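Local coordinates for protein HP0420 homologue (Helicobacter felis, PDB 3LW3) that is of unknown function but adopts a hotdog fold, the architecture of many acyl-CoA thioesterases and dehydratases, at residues S35-V40 with N99-H104. Sequence-based numbering, arbitrary orientation.
Sequences SGKATV and NATITH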
loop_
_atom_site.group_PDB
_atom_site.type_symbol
_atom_site.label_atom_id
_atom_site.label_comp_id
_atom_site.label_asym_id
_atom_site.label_seq_id
_atom_site.Cartn_x
_atom_site.Cartn_y
_atom_site.Cartn_z
ATOM N N SER B 35 -4.480 20.308 -10.225
ATOM C CA SER B 35 -5.479 20.152 -11.262
ATOM C C SER B 35 -6.125 18.725 -11.309
ATOM O O SER B 35 -6.496 18.231 -12.391
ATOM C CB SER B 35 -4.895 20.523 -12.646
ATOM O OG SER B 35 -4.396 21.865 -12.647
ATOM N N GLY B 36 -6.298 18.108 -10.145
ATOM C CA GLY B 36 -6.954 16.806 -10.056
ATOM C C GLY B 36 -6.023 15.616 -10.395
ATOM O O GLY B 36 -6.517 14.490 -10.570
ATOM N N LYS B 37 -4.716 15.868 -10.520
ATOM C CA LYS B 37 -3.715 14.825 -10.843
ATOM C C LYS B 37 -2.502 14.920 -9.918
ATOM O O LYS B 37 -2.240 15.953 -9.281
ATOM C CB LYS B 37 -3.200 14.994 -12.271
ATOM C CG LYS B 37 -4.288 14.969 -13.332
ATOM C CD LYS B 37 -3.726 15.311 -14.709
ATOM C CE LYS B 37 -4.852 15.413 -15.768
ATOM N NZ LYS B 37 -4.321 15.964 -17.072
ATOM N N ALA B 38 -1.706 13.853 -9.932
ATOM C CA ALA B 38 -0.378 13.839 -9.313
ATOM C C ALA B 38 0.441 12.741 -9.941
ATOM O O ALA B 38 -0.099 11.719 -10.411
ATOM C CB ALA B 38 -0.482 13.612 -7.830
ATOM N N THR B 39 1.752 12.933 -9.901
ATOM C CA THR B 39 2.701 11.877 -10.327
ATOM C C THR B 39 3.744 11.729 -9.244
ATOM O O THR B 39 4.287 12.719 -8.755
ATOM C CB THR B 39 3.401 12.230 -11.647
ATOM O OG1 THR B 39 2.460 12.287 -12.709
ATOM C CG2 THR B 39 4.426 11.233 -12.018
ATOM N N VAL B 40 4.017 10.490 -8.861
ATOM C CA VAL B 40 5.167 10.168 -8.014
ATOM C C VAL B 40 6.017 9.146 -8.738
ATOM O O VAL B 40 5.516 8.397 -9.628
ATOM C CB VAL B 40 4.738 9.659 -6.618
ATOM C CG1 VAL B 40 3.687 10.593 -5.990
ATOM C CG2 VAL B 40 4.234 8.217 -6.671
ATOM N N ASN B 99 0.852 7.714 -12.037
ATOM C CA ASN B 99 0.072 8.888 -12.455
ATOM C C ASN B 99 -1.371 8.726 -11.967
ATOM O O ASN B 99 -2.056 7.795 -12.412
ATOM C CB ASN B 99 0.109 8.984 -13.986
ATOM C CG ASN B 99 1.533 9.067 -14.532
ATOM O OD1 ASN B 99 2.372 9.789 -13.988
ATOM N ND2 ASN B 99 1.828 8.293 -15.588
ATOM N N ALA B 100 -1.790 9.602 -11.052
ATOM C CA ALA B 100 -3.141 9.580 -10.460
ATOM C C ALA B 100 -4.004 10.633 -11.154
ATOM O O ALA B 100 -3.563 11.776 -11.399
ATOM C CB ALA B 100 -3.067 9.904 -9.020
ATOM N N THR B 101 -5.272 10.316 -11.332
ATOM C CA THR B 101 -6.248 11.274 -11.870
ATOM C C THR B 101 -7.576 11.052 -11.140
ATOM O O THR B 101 -8.079 9.918 -11.050
ATOM C CB THR B 101 -6.471 11.087 -13.388
ATOM O OG1 THR B 101 -5.232 11.122 -14.105
ATOM C CG2 THR B 101 -7.495 12.167 -13.963
ATOM N N ILE B 102 -8.183 12.115 -10.623
ATOM C CA ILE B 102 -9.507 11.965 -9.974
ATOM C C ILE B 102 -10.524 11.600 -11.062
ATOM O O ILE B 102 -10.540 12.240 -12.139
ATOM C CB ILE B 102 -9.973 13.306 -9.359
ATOM C CG1 ILE B 102 -9.027 13.751 -8.207
ATOM C CG2 ILE B 102 -11.389 13.192 -8.873
ATOM C CD1 ILE B 102 -9.214 15.189 -7.821
ATOM N N THR B 103 -11.344 10.587 -10.806
ATOM C CA THR B 103 -12.414 10.193 -11.738
ATOM C C THR B 103 -13.847 10.602 -11.280
ATOM O O THR B 103 -14.729 10.838 -12.115
ATOM C CB THR B 103 -12.330 8.686 -12.113
ATOM O OG1 THR B 103 -12.463 7.912 -10.916
ATOM C CG2 THR B 103 -10.963 8.402 -12.825
ATOM N N HIS B 104 -14.052 10.716 -9.967
ATOM C CA HIS B 104 -15.336 11.097 -9.384
ATOM C C HIS B 104 -15.064 11.832 -8.101
ATOM O O HIS B 104 -14.125 11.488 -7.394
ATOM C CB HIS B 104 -16.149 9.859 -9.052
ATOM C CG HIS B 104 -16.352 8.949 -10.214
ATOM N ND1 HIS B 104 -15.425 7.989 -10.577
ATOM C CD2 HIS B 104 -17.347 8.878 -11.135
ATOM C CE1 HIS B 104 -15.866 7.336 -11.639
ATOM N NE2 HIS B 104 -17.029 7.856 -11.997
#
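Gly36 opens the pairing with Ile102 at one end of two antiparallel strands, 37-42 and 96-105, neighbours in the hotdog-fold sheet that wraps around helix 57-72. The pair is a worked example of side chains alternating between a helix-packed face and a more exposed, polar one. Gly36 belongs to the tight connection between strands 29-34 and 37-42, where its positive phi (81°) is a conformation glycine adopts readily, and its carbonyl O receives the amide N of Ile102 at 2.9 Å. In Ile102, chi1 of -65° sets CG1 anti to the carbonyl carbon and turns the branch toward Gly36, where CD1 lies 3.6 Å from Gly36 CA.

Lys37 and Thr101 form a non-hydrogen-bonded pair whose side chains rise side by side, Lys37 CG passing 4.0 Å from Thr101 OG1 before the extended lysine chain leads away. Next, Ala38 and Ala100 make the hydrogen-bonded pair. The bond from Ala100 N to Ala38 O, 2.8 Å, is nearly straight, whereas the return bond from Ala38 N to Ala100 O is longer, 3.1 Å, and more bent. Both methyl groups face the helix, Ala38 touching Cys70 and Ala100 packing on Ala67 and Ala71, and so form part of the surface on which the helix rests.

At Thr39 the side chains return to the face of Lys37 and Thr101, away from the helix, and a polar bond joins the strands there. Thr39 OG1 donates to Asn99 OD1 over 2.8 Å, with the hydroxyl oxygen tilted 23° out of the plane of the amide carbonyl, while Thr39 CG2 lies 3.2 Å from Asn99 OD1.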